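Putative ABC transporter subunit, substrate-binding component (Rhodopseudomonas palustris, PDB 4EVS) binds 4-hydroxybenzoate and probably delivers it, and perhaps related benzoate derivatives, to an ABC transporter as its solute-binding component. Local coordinates at residues Ile11-Gly16 with Gly78-Pro83; Val234-Leu239 with Asp280-Ser285. All blocks are in the same frame, centred on the assembly; numbering follows the deposited sequence. Where two conformers were deposited one is given.

Overall arrangement
Contacts 1 and 2 close on the 4-hydroxybenzoate pocket from two parts of the periplasmic-binding-protein fold, their centres about 15 Å apart and each about 11 Å from the centre of the chain. Contact 1, where 11-16 meets 78-83, takes the carboxylate through T82 and sets a face of the Y80 ring against C3 of the ligand. Contact 2, 234-239 against 280-285, brings the side chain of M283 to about 4 Å from the ligand. The two meet at the Y80 ring: its CE1 lies 4.0 Å from T284 CG2, and its OH 4.1 Å from M283 CE. Along the chain they follow in series, contact 1 closing before contact 2 opens.

Contact 1. Residues Ile11-Gly16 with Gly78-Pro83; sequences IGTMSG and GLYFTP. With PHB (p-hydroxybenzoic acid), chain I.
I11 and G78 face each other at a parallel bridge, their CA atoms 5.0 Å apart, and just past it L79 N gives I11 O a practically straight hydrogen bond of 2.8 Å (N-H...O 178°). The same carbonyl oxygen also takes a CA-H...O contact from G78 CA at 3.3 Å. Next to the bridge, L79 CD1 reaches I11 CG2 at 3.9 Å, branch against branch. T13 sends its methyl into the other segment: CG2 lies 3.9 Å from F81 CE2 and also touches Y80 CB, while OG1 is bonded to Y18 O. Y80 has CG anti to its backbone N (chi1 -172°), which stands the ring up beside the ligand; PHB C3 lies over one face, 3.6 Å from CZ, and the phenol OH bonds to A204 O. F81, at the N-cap position, turns a ring face to Y80 CD2. One residue on, T82 grips the carboxylate twice, T82 N to PHB O1' at 2.8 Å and T82 OG1 to PHB O2' at 2.6 Å, so the start of helix 82-88 probably helps steady the negative charge. Strands 5-12 and 75-78 are neighbours in the parallel part of the first domain's sheet; helix 57-69 packs on I11, helix 82-88 on L79, and F21 of helix 19-36 against T13 and Y80.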
loop_
_atom_site.group_PDB
_atom_site.type_symbol
_atom_site.label_atom_id
_atom_site.label_comp_id
_atom_site.label_asym_id
_atom_site.label_seq_id
_atom_site.Cartn_x
_atom_site.Cartn_y
_atom_site.Cartn_z
ATOM N N ILE A 11 2.885 -8.816 11.425
ATOM C CA ILE A 11 1.550 -9.358 11.122
ATOM C C ILE A 11 1.276 -9.075 9.669
ATOM O O ILE A 11 1.262 -7.881 9.228
ATOM C CB ILE A 11 0.424 -8.727 12.028
ATOM C CG1 ILE A 11 0.677 -9.085 13.501
ATOM C CG2 ILE A 11 -0.971 -9.199 11.587
ATOM C CD1 ILE A 11 -0.109 -8.211 14.507
ATOM N N GLY A 12 1.020 -10.114 8.897
ATOM C CA GLY A 12 0.653 -9.902 7.511
ATOM C C GLY A 12 -0.052 -11.114 6.936
ATOM O O GLY A 12 -0.138 -12.160 7.598
ATOM N N THR A 13 -0.539 -10.995 5.709
ATOM C CA THR A 13 -1.267 -12.073 5.088
ATOM C C THR A 13 -0.298 -13.067 4.491
ATOM O O THR A 13 0.110 -12.960 3.324
ATOM C CB THR A 13 -2.240 -11.490 4.057
ATOM O OG1 THR A 13 -1.538 -10.621 3.134
ATOM C CG2 THR A 13 -3.386 -10.691 4.733
HETATM N N MSE A 14 0.075 -14.069 5.314
HETATM C CA MSE A 14 1.170 -14.997 4.959
HETATM C C MSE A 14 0.710 -16.214 4.142
HETATM O O MSE A 14 1.524 -16.806 3.403
HETATM C CB MSE A 14 1.946 -15.452 6.218
HETATM C CG MSE A 14 2.306 -14.371 7.222
HETATM SE SE MSE A 14 3.362 -12.941 6.433
HETATM C CE MSE A 14 4.893 -13.973 5.917
ATOM N N SER A 15 -0.568 -16.553 4.268
ATOM C CA SER A 15 -1.204 -17.633 3.509
ATOM C C SER A 15 -2.577 -17.137 3.099
ATOM O O SER A 15 -3.057 -16.080 3.555
ATOM C CB SER A 15 -1.375 -18.891 4.387
ATOM O OG SER A 15 -2.412 -18.659 5.330
ATOM N N GLY A 16 -3.184 -17.897 2.219
ATOM C CA GLY A 16 -4.533 -17.664 1.759
ATOM C C GLY A 16 -4.561 -16.735 0.557
ATOM O O GLY A 16 -3.565 -16.561 -0.160
ATOM N N GLY A 78 3.664 -4.319 9.941
ATOM C CA GLY A 78 2.869 -5.008 8.951
ATOM C C GLY A 78 1.520 -4.372 8.784
ATOM O O GLY A 78 1.390 -3.143 8.600
ATOM N N LEU A 79 0.515 -5.242 8.861
ATOM C CA LEU A 79 -0.915 -4.929 8.768
ATOM C C LEU A 79 -1.336 -4.568 7.358
ATOM O O LEU A 79 -1.267 -3.403 6.919
ATOM C CB LEU A 79 -1.314 -3.849 9.773
ATOM C CG LEU A 79 -1.213 -4.221 11.253
ATOM C CD1 LEU A 79 -2.142 -5.440 11.612
ATOM C CD2 LEU A 79 0.214 -4.464 11.824
ATOM N N TYR A 80 -1.804 -5.585 6.647
ATOM C CA TYR A 80 -2.234 -5.430 5.277
ATOM C C TYR A 80 -3.533 -4.619 5.241
ATOM O O TYR A 80 -3.648 -3.686 4.472
ATOM C CB TYR A 80 -2.413 -6.778 4.608
ATOM C CG TYR A 80 -2.671 -6.670 3.106
ATOM C CD1 TYR A 80 -1.724 -6.083 2.276
ATOM C CD2 TYR A 80 -3.835 -7.133 2.536
ATOM C CE1 TYR A 80 -1.905 -6.008 0.932
ATOM C CE2 TYR A 80 -4.043 -7.018 1.173
ATOM C CZ TYR A 80 -3.078 -6.440 0.367
ATOM O OH TYR A 80 -3.261 -6.290 -1.013
ATOM N N PHE A 81 -4.488 -4.965 6.101
ATOM C CA PHE A 81 -5.840 -4.391 6.050
ATOM C C PHE A 81 -6.092 -3.303 7.093
ATOM O O PHE A 81 -5.742 -3.465 8.293
ATOM C CB PHE A 81 -6.872 -5.495 6.255
ATOM C CG PHE A 81 -6.978 -6.458 5.083
ATOM C CD1 PHE A 81 -7.539 -6.040 3.876
ATOM C CD2 PHE A 81 -6.544 -7.794 5.190
ATOM C CE1 PHE A 81 -7.624 -6.929 2.793
ATOM C CE2 PHE A 81 -6.629 -8.638 4.121
ATOM C CZ PHE A 81 -7.224 -8.214 2.948
ATOM N N THR A 82 -6.748 -2.233 6.662
ATOM C CA THR A 82 -7.104 -1.133 7.540
ATOM C C THR A 82 -7.781 -1.558 8.855
ATOM O O THR A 82 -7.343 -1.140 9.915
ATOM C CB THR A 82 -7.943 -0.098 6.807
ATOM O OG1 THR A 82 -7.090 0.680 5.975
ATOM C CG2 THR A 82 -8.649 0.818 7.786
ATOM N N PRO A 83 -8.804 -2.405 8.803
ATOM C CA PRO A 83 -9.472 -2.735 10.079
ATOM C C PRO A 83 -8.596 -3.488 11.075
ATOM O O PRO A 83 -8.789 -3.409 12.290
ATOM C CB PRO A 83 -10.691 -3.557 9.641
ATOM C CG PRO A 83 -10.448 -3.910 8.231
ATOM C CD PRO A 83 -9.582 -2.844 7.639
HETATM C "C1'" PHB I . -6.271 -1.467 3.354
HETATM O "O1'" PHB I . -7.107 -2.264 3.870
HETATM O "O2'" PHB I . -5.958 -0.352 3.881
HETATM C C1 PHB I . -5.704 -1.829 2.021
HETATM C C2 PHB I . -5.603 -3.139 1.629
HETATM C C3 PHB I . -5.112 -3.447 0.372
HETATM C C4 PHB I . -4.632 -2.455 -0.484
HETATM C C5 PHB I . -4.675 -1.130 -0.057
HETATM C C6 PHB I . -5.221 -0.836 1.185
HETATM O O4 PHB I . -4.141 -2.801 -1.707
#

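Contact 2. Residues Val234-Leu239 with Asp280-Ser285; sequences VTEPDL and DVTMTS
P237 and D280 bring their CA atoms to 5.3 Å and E236 and T282 to 6.0 Å, where the 3-10 turn 236-238 passes the extended lead-in to helix 283-302; the one hydrogen bond across is made by side chains. In one of the two conformers modelled for T282, its OG1 donates to E236 OE1 at 3.1 Å, meeting it nearly along its C-O axis. The glutamate chain is bent at chi2 (79°), which turns the carboxylate so that OE1 points at the hydroxyl, and its second oxygen, OE2, takes V257 N, so both ends of the group are held. In that same conformer T282 has its OG1 anti to the backbone N (chi1 -168°), swinging it across the gap to within 3.4 Å of T235 CB. P237 meets the other backbone with CD and CG: CD is 3.5 Å from V281 O and CG 3.6 Å from D280 C. The fold is that of a type I periplasmic binding protein, with two domains around a ligand cleft; the loop after strand 226-230 here meets the start of a helix that packs against helix 19-36. At that start T282 O accepts from both S285 N and S285 OG, the latter at 2.8 Å in the carbonyl plane. N24 of helix 19-36 bonds D280 O and T282 N. T235 CG2 touches M283 SE at 3.9 Å, and that selenomethionine chain runs on to the bound hydroxybenzoate.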
loop_
_atom_site.group_PDB
_atom_site.type_symbol
_atom_site.label_atom_id
_atom_site.label_comp_id
_atom_site.label_asym_id
_atom_site.label_seq_id
_atom_site.Cartn_x
_atom_site.Cartn_y
_atom_site.Cartn_z
ATOM N N VAL A 234 -3.564 -3.099 -10.019
ATOM C CA VAL A 234 -2.732 -3.635 -11.112
ATOM C C VAL A 234 -1.349 -4.028 -10.586
ATOM O O VAL A 234 -0.316 -3.806 -11.222
ATOM C CB VAL A 234 -2.607 -2.619 -12.278
ATOM C CG1 VAL A 234 -3.921 -2.529 -13.077
ATOM C CG2 VAL A 234 -2.140 -1.268 -11.790
ATOM N N THR A 235 -1.340 -4.677 -9.427
ATOM C CA THR A 235 -0.067 -5.109 -8.860
ATOM C C THR A 235 0.659 -6.066 -9.836
ATOM O O THR A 235 0.037 -6.862 -10.567
ATOM C CB THR A 235 -0.202 -5.718 -7.474
ATOM O OG1 THR A 235 -1.011 -6.893 -7.523
ATOM C CG2 THR A 235 -0.694 -4.714 -6.441
ATOM N N GLU A 236 1.993 -5.963 -9.846
ATOM C CA GLU A 236 2.787 -6.621 -10.901
ATOM C C GLU A 236 2.537 -8.122 -11.057
ATOM O O GLU A 236 2.435 -8.606 -12.176
ATOM C CB GLU A 236 4.279 -6.333 -10.701
ATOM C CG GLU A 236 4.693 -4.905 -11.095
ATOM C CD GLU A 236 4.402 -3.780 -10.102
ATOM O OE1 GLU A 236 3.859 -4.051 -8.983
ATOM O OE2 GLU A 236 4.768 -2.615 -10.469
ATOM N N PRO A 237 2.443 -8.845 -9.954
ATOM C CA PRO A 237 2.322 -10.288 -10.159
ATOM C C PRO A 237 0.983 -10.714 -10.783
ATOM O O PRO A 237 0.879 -11.845 -11.240
ATOM C CB PRO A 237 2.494 -10.856 -8.768
ATOM C CG PRO A 237 3.408 -9.822 -8.092
ATOM C CD PRO A 237 2.802 -8.531 -8.562
ATOM N N ASP A 238 -0.010 -9.826 -10.775
ATOM C CA ASP A 238 -1.244 -10.146 -11.433
ATOM C C ASP A 238 -1.261 -9.644 -12.846
ATOM O O ASP A 238 -2.187 -9.947 -13.593
ATOM C CB ASP A 238 -2.428 -9.647 -10.645
ATOM C CG ASP A 238 -3.083 -10.726 -9.777
ATOM O OD1 ASP A 238 -2.827 -11.965 -9.974
ATOM O OD2 ASP A 238 -3.867 -10.314 -8.876
ATOM N N LEU A 239 -0.266 -8.884 -13.276
ATOM C CA LEU A 239 -0.336 -8.378 -14.684
ATOM C C LEU A 239 -0.402 -9.552 -15.694
ATOM O O LEU A 239 -1.148 -9.471 -16.641
ATOM C CB LEU A 239 0.823 -7.428 -15.007
ATOM C CG LEU A 239 0.791 -6.066 -14.338
ATOM C CD1 LEU A 239 2.077 -5.247 -14.609
ATOM C CD2 LEU A 239 -0.374 -5.219 -14.627
ATOM N N ASP A 280 7.320 -12.103 -8.406
ATOM C CA ASP A 280 6.410 -12.133 -7.280
ATOM C C ASP A 280 6.468 -10.834 -6.479
ATOM O O ASP A 280 5.751 -10.692 -5.494
ATOM C CB ASP A 280 6.782 -13.253 -6.332
ATOM C CG ASP A 280 6.491 -14.634 -6.882
ATOM O OD1 ASP A 280 5.654 -14.804 -7.792
ATOM O OD2 ASP A 280 7.118 -15.586 -6.367
ATOM N N VAL A 281 7.339 -9.910 -6.867
ATOM C CA VAL A 281 7.545 -8.651 -6.108
ATOM C C VAL A 281 6.425 -7.661 -6.305
ATOM O O VAL A 281 5.962 -7.404 -7.458
ATOM C CB VAL A 281 8.897 -8.004 -6.468
ATOM C CG1 VAL A 281 9.056 -6.628 -5.782
ATOM C CG2 VAL A 281 10.055 -8.971 -6.125
ATOM N N THR A 282 6.030 -7.010 -5.233
ATOM C CA THR A 282 5.178 -5.845 -5.417
ATOM C C THR A 282 5.262 -4.902 -4.210
ATOM O O THR A 282 6.197 -4.957 -3.399
ATOM C CB THR A 282 3.743 -6.299 -5.762
ATOM O OG1 THR A 282 2.957 -5.180 -6.216
ATOM C CG2 THR A 282 3.089 -7.003 -4.572
HETATM N N MSE A 283 4.312 -3.989 -4.120
HETATM C CA MSE A 283 4.501 -2.795 -3.293
HETATM C C MSE A 283 4.758 -3.052 -1.824
HETATM O O MSE A 283 5.474 -2.283 -1.172
HETATM C CB MSE A 283 3.341 -1.817 -3.463
HETATM C CG MSE A 283 2.091 -2.143 -2.675
HETATM SE SE MSE A 283 1.211 -3.858 -3.166
HETATM C CE MSE A 283 -0.439 -3.583 -2.145
ATOM N N THR A 284 4.222 -4.153 -1.281
ATOM C CA THR A 284 4.401 -4.360 0.164
ATOM C C THR A 284 5.856 -4.685 0.507
ATOM O O THR A 284 6.288 -4.486 1.656
ATOM C CB THR A 284 3.437 -5.409 0.725
ATOM O OG1 THR A 284 3.580 -6.607 -0.022
ATOM C CG2 THR A 284 1.987 -4.971 0.673
ATOM N N SER A 285 6.641 -5.179 -0.462
ATOM C CA SER A 285 8.031 -5.437 -0.209
ATOM C C SER A 285 8.831 -4.152 0.010
ATOM O O SER A 285 9.692 -4.109 0.908
ATOM C CB SER A 285 8.662 -6.242 -1.337
ATOM O OG SER A 285 8.823 -5.539 -2.531
#